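Local coordinates for ubiquitin conjugating enzyme (Agrocybe aegerita, PDB 3WE5), which probably acts as an E2 enzyme, taking activated ubiquitin onto a cysteine as a thioester and handing it on for attachment to target proteins, at residues E39-G44 and S126-C131; K31-I36 and I45-A50; I60-N65 and S136-C141; L75-D80 and S86-Q91. One frame throughout, in Å; residues are numbered along the deposited sequence.

In the fold
The four contacts lie within the ubiquitin-conjugating fold: a four-stranded antiparallel sheet with helix 127-140 packed on it and helix 24-39 at one end. Interactions 1 and 2 sit closest, centres about 8 Å apart, and are joined by V127 N and E32 OE1, 2.8 Å apart in a probable hydrogen bond. Interaction 3 lies farther along helix 127-140, its centre about 14 Å from that of interaction 1. In interaction 4, F77 and F79 pack against V127 at the start of the same helix; its centre is about 20 Å from that of interaction 3. In E2 enzymes generally the catalytic cysteine lies between the fourth strand and this helix, a connection outside all eight segments.

Interaction 1 of 4, residues E39-G44 and S126-C131; sequences EGCPVG and SVIAVC
I128 reaches from the first turn of helix 127-140 to the loop that follows helix 24-39, touching C41 and P42 with two different branches. The tight part is on its CG2 side. This methyl packs on the ring of P42, 3.7 Å from CD and almost as near to CG, and the two side chains pass at a slant. In the longer branch CG1 is anti to the carbonyl carbon (chi1 -67°), and the bend at chi2 (-72°) carries CD1 to the sulfur of C41, SG, at 3.9 Å. I36 of helix 24-39 touches both C41 and I128 and so closes the apolar group from the helix side.

Even this trio is only partly covered, and around it the contact is loose: E39 and V43, which flank the touching residues of the loop, are exposed and do not engage. Only 110 Å² is buried between the segments, and no hydrogen bond crosses. G40, the first residue to leave helical angles and with positive phi, starts the loop that brings C41 and P42 here. At the other segment the start of the helix is pinned by S126: A129 N donates to S126 OG over 3.1 Å in a nearly straight bond (164°). S126 is thus the N-cap of helix 127-140, and the arrangement is that of a capped helix start in the ubiquitin-conjugating fold, leaning on the link between the N-terminal helix and the first strand.

Interaction 2 of 4, residues K31-I36 and I45-A50; sequences KELREI and ITLVDA
L33 and I36 of the helix meet L47 and A50 of the strand with no ring or other flat group among them, so the contact has no faces or edges to stack; it is built from methyls alone. Flat groups appear one layer out: F53 touches L33, F58 touches L47 and W56 touches A50.

L33 is the centre of it. Its CG is anti to the backbone N (chi1 -176°), which carries CD1 out toward the strand, where it reaches A50 CB at 3.6 Å and L47 CD2 at 3.7 Å. On L47 a single methyl, CD2, does the touching; it also lies 3.9 Å from I36 CG2. CD2 therefore serves both helix residues, and the L47 side chain crosses each of theirs at about a right angle.

Three residues apart, L47 and A50 would point to opposite sides of a regular strand. Here a classic beta bulge sets V48 and D49 together opposite L57 of the next strand, which probably explains why A50 also points toward the helix.

The polar residues of the helix look elsewhere: E32 is held by R28, Y83 and the backbone N of V127, while K31 NZ and E35 OE2, one turn apart, make a long salt bridge of 3.7 Å.

In the fold, helix 24-39 packs beside strand 45-49, the outermost strand on that side of the sheet. Strand 55-61 runs next to it, and helix 127-140 completes the surroundings by touching I36 through I128 and I45 through C131.

Interaction 3 of 4, residues I60-N65 and S136-C141; sequences IEVMGN and SMLASC
V62 meets L138 and A139, and everything that crosses between the two segments is apolar. The valine straddles the helix surface with its two methyls. CG1, anti to the backbone N (chi1 -178°), rests on A139, 3.7 Å from its CB. CG2 goes to L138, where it stands 3.5 Å from CB and 3.8 Å from CD1, the two side chains crossing at a slant. V62 and L138 are buried, and the backbones come close here, with the CA atoms of V62 and A139 6.1 Å apart.

No hydrogen bond crosses between the segments. Within the helix, S140 OG turns back to donate to M137 O over 2.8 Å, tilted 28° from the carbonyl plane, and that oxygen is also met by H103 NE2. S140 N closes a regular helical turn on S136 O at 3.0 Å.

The contact lies where strand 55-61 runs out into a loop and helix 127-140 comes to its end. One turn earlier on the helix, Q135 bonds to E61 O, and I60 packs on C131 and Q135. At the helix end, S140 O accepts from K143 NZ of the second subunit, so this part of the helix also reaches the dimer partner.

Interaction 4 of 4, residues L75-D80 and S86-Q91; sequences LQFRFD and SSPAVQ
F77 and V90 share one face of a beta hairpin, the last two strands of the antiparallel E2 sheet, and the end of L75 comes in beside V90. Backbone bonds pair Q76 with Q91 and R78 with A89; F77 and V90 between them form a non-hydrogen-bonded pair.

V90 CG1 sits over the F77 ring in a CH-pi contact, 4.3 Å from the centroid, and also touches L75 CD1 at 3.6 Å. The other methyl, CG2, is 3.6 Å from F77 CD2, while P88 CB lies at the ring's edge. Helix 127-140 packs on F77 too.

On the opposite face, Q76 and Q91 run side by side. With chi1 at 64°, Q91 CG lies between backbone N and carbonyl carbon, and the chain extends from there to bring OE1 to R78 NH2. That nitrogen donates over 2.9 Å, tilted 20° from the carbonyl plane, and R78 NH1 makes a salt bridge with D159. One water accepts from Q76 NE2 and R78 NE and donates to A89 O.

Past the strands, the D80 and S86 side chains take the same first-torsion well as Q91, bringing S86 OG to D80 OD1: a 2.6 Å hydrogen bond on the syn side, 22° out of the carboxylate plane.

Interaction 1 of 4, residues E39-G44 and S126-C131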
loop_
_atom_site.group_PDB
_atom_site.type_symbol
_atom_site.label_atom_id
_atom_site.label_comp_id
_atom_site.label_asym_id
_atom_site.label_seq_id
_atom_site.Cartn_x
_atom_site.Cartn_y
_atom_site.Cartn_z
ATOM N N GLU A 39 -29.708 20.499 -0.540
ATOM C CA GLU A 39 -29.216 20.022 -1.847
ATOM C C GLU A 39 -29.332 18.524 -1.987
ATOM O O GLU A 39 -29.307 17.979 -3.103
ATOM C CB GLU A 39 -27.754 20.417 -2.031
ATOM C CG GLU A 39 -27.547 21.910 -2.131
ATOM C CD GLU A 39 -28.079 22.494 -3.437
ATOM O OE1 GLU A 39 -28.330 23.712 -3.460
ATOM O OE2 GLU A 39 -28.234 21.749 -4.446
ATOM N N GLY A 40 -29.422 17.842 -0.857
ATOM C CA GLY A 40 -29.332 16.400 -0.860
ATOM C C GLY A 40 -27.895 15.957 -1.039
ATOM O O GLY A 40 -26.983 16.778 -1.180
ATOM N N CYS A 41 -27.677 14.654 -0.989
ATOM C CA CYS A 41 -26.325 14.127 -1.170
ATOM C C CYS A 41 -26.166 13.595 -2.577
ATOM O O CYS A 41 -27.171 13.248 -3.212
ATOM C CB CYS A 41 -26.041 12.962 -0.218
ATOM S SG CYS A 41 -25.914 13.375 1.541
ATOM N N PRO A 42 -24.917 13.495 -3.057
ATOM C CA PRO A 42 -24.704 12.886 -4.371
ATOM C C PRO A 42 -25.046 11.415 -4.334
ATOM O O PRO A 42 -25.058 10.808 -3.271
ATOM C CB PRO A 42 -23.193 13.059 -4.603
ATOM C CG PRO A 42 -22.803 14.221 -3.702
ATOM C CD PRO A 42 -23.664 14.032 -2.490
ATOM N N VAL A 43 -25.301 10.824 -5.494
ATOM C CA VAL A 43 -25.730 9.436 -5.528
ATOM C C VAL A 43 -24.734 8.503 -4.837
ATOM O O VAL A 43 -23.498 8.620 -5.007
ATOM C CB VAL A 43 -26.035 8.983 -7.003
ATOM C CG1 VAL A 43 -24.789 9.048 -7.875
ATOM C CG2 VAL A 43 -26.635 7.581 -7.022
ATOM N N GLY A 44 -25.277 7.599 -4.027
ATOM C CA GLY A 44 -24.466 6.585 -3.385
ATOM C C GLY A 44 -24.003 7.059 -2.015
ATOM O O GLY A 44 -23.462 6.287 -1.231
ATOM N N SER A 126 -15.162 20.299 1.752
ATOM C CA SER A 126 -16.337 20.128 2.598
ATOM C C SER A 126 -16.443 18.666 2.926
ATOM O O SER A 126 -15.742 17.838 2.363
ATOM C CB SER A 126 -17.599 20.548 1.861
ATOM O OG SER A 126 -17.803 19.744 0.704
ATOM N N VAL A 127 -17.323 18.339 3.861
ATOM C CA VAL A 127 -17.536 16.951 4.200
ATOM C C VAL A 127 -17.995 16.143 2.968
ATOM O O VAL A 127 -17.495 15.027 2.719
ATOM C CB VAL A 127 -18.587 16.865 5.308
ATOM C CG1 VAL A 127 -18.969 15.401 5.525
ATOM C CG2 VAL A 127 -17.998 17.464 6.585
ATOM N N ILE A 128 -18.938 16.699 2.227
ATOM C CA ILE A 128 -19.454 16.009 1.033
ATOM C C ILE A 128 -18.358 15.835 -0.016
ATOM O O ILE A 128 -18.252 14.779 -0.628
ATOM C CB ILE A 128 -20.679 16.718 0.468
ATOM C CG1 ILE A 128 -21.828 16.593 1.466
ATOM C CG2 ILE A 128 -21.080 16.113 -0.883
ATOM C CD1 ILE A 128 -22.427 15.174 1.562
ATOM N N ALA A 129 -17.509 16.842 -0.204
ATOM C CA ALA A 129 -16.340 16.652 -1.092
ATOM C C ALA A 129 -15.444 15.496 -0.683
ATOM O O ALA A 129 -14.965 14.743 -1.524
ATOM C CB ALA A 129 -15.515 17.978 -1.221
ATOM N N VAL A 130 -15.201 15.327 0.609
ATOM C CA VAL A 130 -14.438 14.200 1.075
ATOM C C VAL A 130 -15.155 12.884 0.749
ATOM O O VAL A 130 -14.519 11.919 0.321
ATOM C CB VAL A 130 -14.189 14.294 2.594
ATOM C CG1 VAL A 130 -13.489 13.035 3.108
ATOM C CG2 VAL A 130 -13.356 15.534 2.902
ATOM N N CYS A 131 -16.466 12.836 0.993
ATOM C CA CYS A 131 -17.240 11.620 0.700
ATOM C C CYS A 131 -17.116 11.226 -0.768
ATOM O O CYS A 131 -16.917 10.037 -1.095
ATOM C CB CYS A 131 -18.714 11.856 0.985
ATOM S SG CYS A 131 -19.124 11.892 2.776
#

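Interaction 2 of 4, residues K31-I36 and I45-A50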
loop_
_atom_site.group_PDB
_atom_site.type_symbol
_atom_site.label_atom_id
_atom_site.label_comp_id
_atom_site.label_asym_id
_atom_site.label_seq_id
_atom_site.Cartn_x
_atom_site.Cartn_y
_atom_site.Cartn_z
ATOM N N LYS A 31 -23.736 25.074 8.553
ATOM C CA LYS A 31 -24.016 25.463 7.174
ATOM C C LYS A 31 -23.852 24.262 6.251
ATOM O O LYS A 31 -24.657 24.082 5.335
ATOM C CB LYS A 31 -23.147 26.653 6.712
ATOM C CG LYS A 31 -23.477 27.033 5.263
ATOM C CD LYS A 31 -23.317 28.496 4.954
ATOM C CE LYS A 31 -23.906 28.790 3.566
ATOM N NZ LYS A 31 -23.311 27.897 2.538
ATOM N N GLU A 32 -22.839 23.434 6.483
ATOM C CA GLU A 32 -22.672 22.240 5.649
ATOM C C GLU A 32 -23.862 21.324 5.826
ATOM O O GLU A 32 -24.320 20.705 4.859
ATOM C CB GLU A 32 -21.380 21.503 5.979
ATOM C CG GLU A 32 -20.096 22.303 5.675
ATOM C CD GLU A 32 -18.855 21.435 5.562
ATOM O OE1 GLU A 32 -18.893 20.240 5.124
ATOM O OE2 GLU A 32 -17.763 21.908 5.960
ATOM N N LEU A 33 -24.360 21.214 7.055
ATOM C CA LEU A 33 -25.514 20.353 7.309
ATOM C C LEU A 33 -26.756 20.899 6.634
ATOM O O LEU A 33 -27.567 20.122 6.110
ATOM C CB LEU A 33 -25.780 20.210 8.818
ATOM C CG LEU A 33 -26.896 19.248 9.211
ATOM C CD1 LEU A 33 -26.518 17.858 8.765
ATOM C CD2 LEU A 33 -27.074 19.273 10.749
ATOM N N ARG A 34 -26.944 22.222 6.680
ATOM C CA ARG A 34 -28.054 22.884 6.005
ATOM C C ARG A 34 -28.006 22.567 4.515
ATOM O O ARG A 34 -29.040 22.245 3.909
ATOM C CB ARG A 34 -27.944 24.398 6.219
ATOM C CG ARG A 34 -29.027 25.269 5.604
ATOM C CD ARG A 34 -28.770 26.759 5.993
ATOM N NE ARG A 34 -28.945 26.950 7.440
ATOM C CZ ARG A 34 -27.989 27.300 8.315
ATOM N NH1 ARG A 34 -26.725 27.540 7.951
ATOM N NH2 ARG A 34 -28.311 27.417 9.594
ATOM N N GLU A 35 -26.812 22.639 3.937
ATOM C CA GLU A 35 -26.676 22.355 2.499
ATOM C C GLU A 35 -26.941 20.895 2.156
ATOM O O GLU A 35 -27.558 20.619 1.126
ATOM C CB GLU A 35 -25.337 22.846 1.958
ATOM C CG GLU A 35 -25.130 24.365 2.125
ATOM C CD GLU A 35 -26.232 25.219 1.504
ATOM O OE1 GLU A 35 -26.741 24.860 0.419
ATOM O OE2 GLU A 35 -26.584 26.264 2.101
ATOM N N ILE A 36 -26.508 19.960 3.005
ATOM C CA ILE A 36 -26.804 18.535 2.791
ATOM C C ILE A 36 -28.317 18.332 2.812
ATOM O O ILE A 36 -28.869 17.608 1.964
ATOM C CB ILE A 36 -26.110 17.666 3.846
ATOM C CG1 ILE A 36 -24.609 17.598 3.547
ATOM C CG2 ILE A 36 -26.697 16.218 3.887
ATOM C CD1 ILE A 36 -23.763 17.055 4.711
ATOM N N ILE A 45 -24.222 8.329 -1.728
ATOM C CA ILE A 45 -23.776 8.860 -0.429
ATOM C C ILE A 45 -25.005 9.189 0.407
ATOM O O ILE A 45 -25.914 9.865 -0.048
ATOM C CB ILE A 45 -22.868 10.087 -0.615
ATOM C CG1 ILE A 45 -21.552 9.692 -1.283
ATOM C CG2 ILE A 45 -22.588 10.759 0.753
ATOM C CD1 ILE A 45 -20.903 10.837 -2.019
ATOM N N THR A 46 -25.068 8.679 1.637
ATOM C CA THR A 46 -26.236 8.964 2.481
ATOM C C THR A 46 -25.801 9.429 3.865
ATOM O O THR A 46 -24.976 8.780 4.487
ATOM C CB THR A 46 -27.082 7.709 2.675
ATOM O OG1 THR A 46 -27.415 7.172 1.387
ATOM C CG2 THR A 46 -28.357 8.027 3.436
ATOM N N LEU A 47 -26.351 10.550 4.313
ATOM C CA LEU A 47 -26.166 10.997 5.714
ATOM C C LEU A 47 -27.026 10.150 6.639
ATOM O O LEU A 47 -28.246 10.063 6.437
ATOM C CB LEU A 47 -26.528 12.482 5.843
ATOM C CG LEU A 47 -26.454 13.037 7.281
ATOM C CD1 LEU A 47 -25.018 13.015 7.743
ATOM C CD2 LEU A 47 -26.981 14.449 7.302
ATOM N N VAL A 48 -26.377 9.500 7.611
ATOM C CA VAL A 48 -27.019 8.594 8.583
ATOM C C VAL A 48 -27.189 9.249 9.956
ATOM O O VAL A 48 -28.200 9.037 10.622
ATOM C CB VAL A 48 -26.227 7.271 8.670
ATOM C CG1 VAL A 48 -26.631 6.448 9.889
ATOM C CG2 VAL A 48 -26.455 6.481 7.385
ATOM N N ASP A 49 -26.240 10.079 10.356
ATOM C CA ASP A 49 -26.345 10.707 11.674
ATOM C C ASP A 49 -25.512 11.983 11.688
ATOM O O ASP A 49 -24.351 11.988 11.251
ATOM C CB ASP A 49 -25.828 9.747 12.744
ATOM C CG ASP A 49 -25.964 10.332 14.134
ATOM O OD1 ASP A 49 -25.170 11.246 14.482
ATOM O OD2 ASP A 49 -26.871 9.888 14.866
ATOM N N ALA A 50 -26.136 13.075 12.110
ATOM C CA ALA A 50 -25.434 14.341 12.342
ATOM C C ALA A 50 -26.027 14.951 13.607
ATOM O O ALA A 50 -26.629 16.034 13.579
ATOM C CB ALA A 50 -25.593 15.282 11.169
#

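Interaction 3 of 4, residues I60-N65 and S136-C141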
loop_
_atom_site.group_PDB
_atom_site.type_symbol
_atom_site.label_atom_id
_atom_site.label_comp_id
_atom_site.label_asym_id
_atom_site.label_seq_id
_atom_site.Cartn_x
_atom_site.Cartn_y
_atom_site.Cartn_z
ATOM N N ILE A 60 -21.544 4.995 2.336
ATOM C CA ILE A 60 -20.925 5.228 1.033
ATOM C C ILE A 60 -21.118 3.958 0.211
ATOM O O ILE A 60 -20.669 2.864 0.605
ATOM C CB ILE A 60 -19.431 5.467 1.178
ATOM C CG1 ILE A 60 -19.155 6.695 2.067
ATOM C CG2 ILE A 60 -18.760 5.606 -0.203
ATOM C CD1 ILE A 60 -19.725 8.007 1.544
ATOM N N GLU A 61 -21.790 4.103 -0.924
ATOM C CA GLU A 61 -21.882 2.998 -1.883
ATOM C C GLU A 61 -21.217 3.450 -3.159
ATOM O O GLU A 61 -21.458 4.563 -3.627
ATOM C CB GLU A 61 -23.332 2.636 -2.170
ATOM C CG GLU A 61 -23.452 1.537 -3.228
ATOM C CD GLU A 61 -24.834 0.940 -3.312
ATOM O OE1 GLU A 61 -25.652 1.211 -2.404
ATOM O OE2 GLU A 61 -25.089 0.198 -4.291
ATOM N N VAL A 62 -20.379 2.596 -3.733
ATOM C CA VAL A 62 -19.682 2.930 -4.964
ATOM C C VAL A 62 -20.602 2.495 -6.096
ATOM O O VAL A 62 -21.084 1.349 -6.099
ATOM C CB VAL A 62 -18.365 2.177 -5.081
ATOM C CG1 VAL A 62 -17.628 2.582 -6.356
ATOM C CG2 VAL A 62 -17.474 2.447 -3.847
ATOM N N MET A 63 -20.840 3.405 -7.032
ATOM C CA MET A 63 -21.763 3.148 -8.138
ATOM C C MET A 63 -20.961 2.744 -9.360
ATOM O O MET A 63 -19.724 2.713 -9.336
ATOM C CB MET A 63 -22.570 4.399 -8.470
ATOM C CG MET A 63 -23.330 5.016 -7.269
ATOM S SD MET A 63 -24.394 3.831 -6.449
ATOM C CE MET A 63 -25.657 3.553 -7.708
ATOM N N GLY A 64 -21.664 2.444 -10.442
ATOM C CA GLY A 64 -20.997 1.982 -11.643
ATOM C C GLY A 64 -20.350 0.628 -11.460
ATOM O O GLY A 64 -20.715 -0.162 -10.572
ATOM N N ASN A 65 -19.387 0.342 -12.331
ATOM C CA ASN A 65 -18.646 -0.896 -12.236
ATOM C C ASN A 65 -17.464 -0.741 -11.294
ATOM O O ASN A 65 -16.620 0.131 -11.490
ATOM C CB ASN A 65 -18.178 -1.345 -13.624
ATOM C CG ASN A 65 -19.328 -1.817 -14.495
ATOM O OD1 ASN A 65 -19.987 -2.803 -14.174
ATOM N ND2 ASN A 65 -19.561 -1.128 -15.608
ATOM N N SER A 136 -14.827 7.869 -5.085
ATOM C CA SER A 136 -14.055 7.785 -6.332
ATOM C C SER A 136 -12.757 7.002 -6.181
ATOM O O SER A 136 -12.322 6.309 -7.111
ATOM C CB SER A 136 -13.733 9.195 -6.841
ATOM O OG SER A 136 -14.900 9.887 -7.220
ATOM N N MET A 137 -12.118 7.126 -5.020
ATOM C CA MET A 137 -10.930 6.345 -4.728
ATOM C C MET A 137 -11.261 4.856 -4.707
ATOM O O MET A 137 -10.504 4.032 -5.233
ATOM C CB MET A 137 -10.347 6.770 -3.371
ATOM C CG MET A 137 -9.223 5.883 -2.844
ATOM S SD MET A 137 -8.948 6.139 -1.076
ATOM C CE MET A 137 -10.193 5.070 -0.378
ATOM N N LEU A 138 -12.399 4.509 -4.113
ATOM C CA LEU A 138 -12.829 3.118 -4.100
ATOM C C LEU A 138 -13.149 2.686 -5.539
ATOM O O LEU A 138 -12.788 1.577 -5.962
ATOM C CB LEU A 138 -14.030 2.924 -3.165
ATOM C CG LEU A 138 -13.835 3.054 -1.646
ATOM C CD1 LEU A 138 -15.153 2.861 -0.919
ATOM C CD2 LEU A 138 -12.849 2.041 -1.145
ATOM N N ALA A 139 -13.783 3.568 -6.299
ATOM C CA ALA A 139 -14.195 3.234 -7.667
ATOM C C ALA A 139 -12.982 2.950 -8.557
ATOM O O ALA A 139 -13.062 2.159 -9.499
ATOM C CB ALA A 139 -15.037 4.359 -8.260
ATOM N N SER A 140 -11.869 3.614 -8.261
ATOM C CA SER A 140 -10.662 3.514 -9.088
ATOM C C SER A 140 -9.895 2.198 -8.909
ATOM O O SER A 140 -9.056 1.853 -9.746
ATOM C CB SER A 140 -9.737 4.699 -8.793
ATOM O OG SER A 140 -8.998 4.474 -7.607
ATOM N N CYS A 141 -10.174 1.465 -7.831
ATOM C CA CYS A 141 -9.467 0.219 -7.534
ATOM C C CYS A 141 -9.803 -0.885 -8.538
ATOM O O CYS A 141 -10.967 -1.187 -8.783
ATOM C CB CYS A 141 -9.795 -0.244 -6.117
ATOM S SG CYS A 141 -8.855 -1.666 -5.516
#

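Interaction 4 of 4, residues L75-D80 and S86-Q91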
loop_
_atom_site.group_PDB
_atom_site.type_symbol
_atom_site.label_atom_id
_atom_site.label_comp_id
_atom_site.label_asym_id
_atom_site.label_seq_id
_atom_site.Cartn_x
_atom_site.Cartn_y
_atom_site.Cartn_z
ATOM N N LEU A 75 -18.941 5.478 6.989
ATOM C CA LEU A 75 -17.809 6.420 7.050
ATOM C C LEU A 75 -18.082 7.431 8.157
ATOM O O LEU A 75 -19.145 8.053 8.195
ATOM C CB LEU A 75 -17.671 7.138 5.704
ATOM C CG LEU A 75 -16.478 8.079 5.493
ATOM C CD1 LEU A 75 -15.166 7.280 5.552
ATOM C CD2 LEU A 75 -16.601 8.816 4.141
ATOM N N GLN A 76 -17.105 7.591 9.055
ATOM C CA GLN A 76 -17.247 8.486 10.203
ATOM C C GLN A 76 -16.351 9.704 10.029
ATOM O O GLN A 76 -15.208 9.565 9.599
ATOM C CB GLN A 76 -16.845 7.709 11.458
ATOM C CG GLN A 76 -16.857 8.494 12.783
ATOM C CD GLN A 76 -16.297 7.606 13.894
ATOM O OE1 GLN A 76 -16.997 6.744 14.406
ATOM N NE2 GLN A 76 -15.017 7.761 14.207
ATOM N N PHE A 77 -16.910 10.877 10.309
ATOM C CA PHE A 77 -16.167 12.139 10.371
ATOM C C PHE A 77 -16.134 12.596 11.814
ATOM O O PHE A 77 -17.177 12.669 12.453
ATOM C CB PHE A 77 -16.882 13.212 9.560
ATOM C CG PHE A 77 -16.755 13.017 8.089
ATOM C CD1 PHE A 77 -17.462 12.021 7.455
ATOM C CD2 PHE A 77 -15.920 13.838 7.339
ATOM C CE1 PHE A 77 -17.325 11.834 6.059
ATOM C CE2 PHE A 77 -15.786 13.666 5.998
ATOM C CZ PHE A 77 -16.471 12.653 5.349
ATOM N N ARG A 78 -14.950 12.930 12.315
ATOM C CA ARG A 78 -14.852 13.631 13.603
ATOM C C ARG A 78 -14.224 15.003 13.412
ATOM O O ARG A 78 -13.226 15.132 12.681
ATOM C CB ARG A 78 -14.042 12.790 14.602
ATOM C CG ARG A 78 -14.837 11.646 15.200
ATOM C CD ARG A 78 -14.062 10.923 16.290
ATOM N NE ARG A 78 -13.031 10.068 15.721
ATOM C CZ ARG A 78 -12.137 9.401 16.441
ATOM N NH1 ARG A 78 -12.127 9.517 17.766
ATOM N NH2 ARG A 78 -11.248 8.628 15.838
ATOM N N PHE A 79 -14.800 16.015 14.055
ATOM C CA PHE A 79 -14.386 17.423 13.877
ATOM C C PHE A 79 -13.820 17.985 15.173
ATOM O O PHE A 79 -14.441 17.835 16.231
ATOM C CB PHE A 79 -15.578 18.298 13.442
ATOM C CG PHE A 79 -16.381 17.708 12.293
ATOM C CD1 PHE A 79 -15.887 17.774 10.994
ATOM C CD2 PHE A 79 -17.598 17.087 12.521
ATOM C CE1 PHE A 79 -16.594 17.189 9.926
ATOM C CE2 PHE A 79 -18.332 16.537 11.449
ATOM C CZ PHE A 79 -17.820 16.590 10.164
ATOM N N ASP A 80 -12.656 18.626 15.115
ATOM C CA ASP A 80 -12.172 19.322 16.322
ATOM C C ASP A 80 -12.541 20.804 16.295
ATOM O O ASP A 80 -13.211 21.263 15.370
ATOM C CB ASP A 80 -10.674 19.074 16.565
ATOM C CG ASP A 80 -9.781 19.673 15.489
ATOM O OD1 ASP A 80 -10.123 20.725 14.919
ATOM O OD2 ASP A 80 -8.710 19.099 15.211
ATOM N N SER A 86 -8.454 22.866 10.437
ATOM C CA SER A 86 -7.995 21.491 10.599
ATOM C C SER A 86 -8.857 20.560 9.762
ATOM O O SER A 86 -10.059 20.799 9.598
ATOM C CB SER A 86 -8.079 21.060 12.053
ATOM O OG SER A 86 -9.360 21.359 12.561
ATOM N N SER A 87 -8.239 19.508 9.244
ATOM C CA SER A 87 -8.972 18.514 8.478
ATOM C C SER A 87 -9.842 17.711 9.438
ATOM O O SER A 87 -9.483 17.529 10.615
ATOM C CB SER A 87 -7.986 17.571 7.797
ATOM O OG SER A 87 -7.135 16.994 8.757
ATOM N N PRO A 88 -10.984 17.205 8.942
ATOM C CA PRO A 88 -11.717 16.220 9.739
ATOM C C PRO A 88 -10.924 14.922 9.882
ATOM O O PRO A 88 -10.140 14.559 9.000
ATOM C CB PRO A 88 -12.982 15.967 8.903
ATOM C CG PRO A 88 -12.523 16.207 7.463
ATOM C CD PRO A 88 -11.513 17.342 7.568
ATOM N N ALA A 89 -11.143 14.209 10.993
ATOM C CA ALA A 89 -10.590 12.875 11.167
ATOM C C ALA A 89 -11.607 11.922 10.559
ATOM O O ALA A 89 -12.767 11.899 10.966
ATOM C CB ALA A 89 -10.405 12.577 12.622
ATOM N N VAL A 90 -11.192 11.179 9.550
ATOM C CA VAL A 90 -12.139 10.384 8.764
ATOM C C VAL A 90 -11.707 8.919 8.699
ATOM O O VAL A 90 -10.550 8.610 8.388
ATOM C CB VAL A 90 -12.227 10.964 7.332
ATOM C CG1 VAL A 90 -13.255 10.176 6.502
ATOM C CG2 VAL A 90 -12.614 12.423 7.362
ATOM N N GLN A 91 -12.633 8.003 8.998
ATOM C CA GLN A 91 -12.327 6.583 8.970
ATOM C C GLN A 91 -13.590 5.775 8.678
ATOM O O GLN A 91 -14.718 6.204 8.999
ATOM C CB GLN A 91 -11.701 6.147 10.300
ATOM C CG GLN A 91 -12.638 6.305 11.483
ATOM C CD GLN A 91 -11.887 6.583 12.778
ATOM O OE1 GLN A 91 -11.681 7.739 13.154
ATOM N NE2 GLN A 91 -11.476 5.523 13.464
HETATM O O HOH W 1 -13.182 9.697 12.762
HETATM O O HOH W 2 -11.335 19.058 12.415
#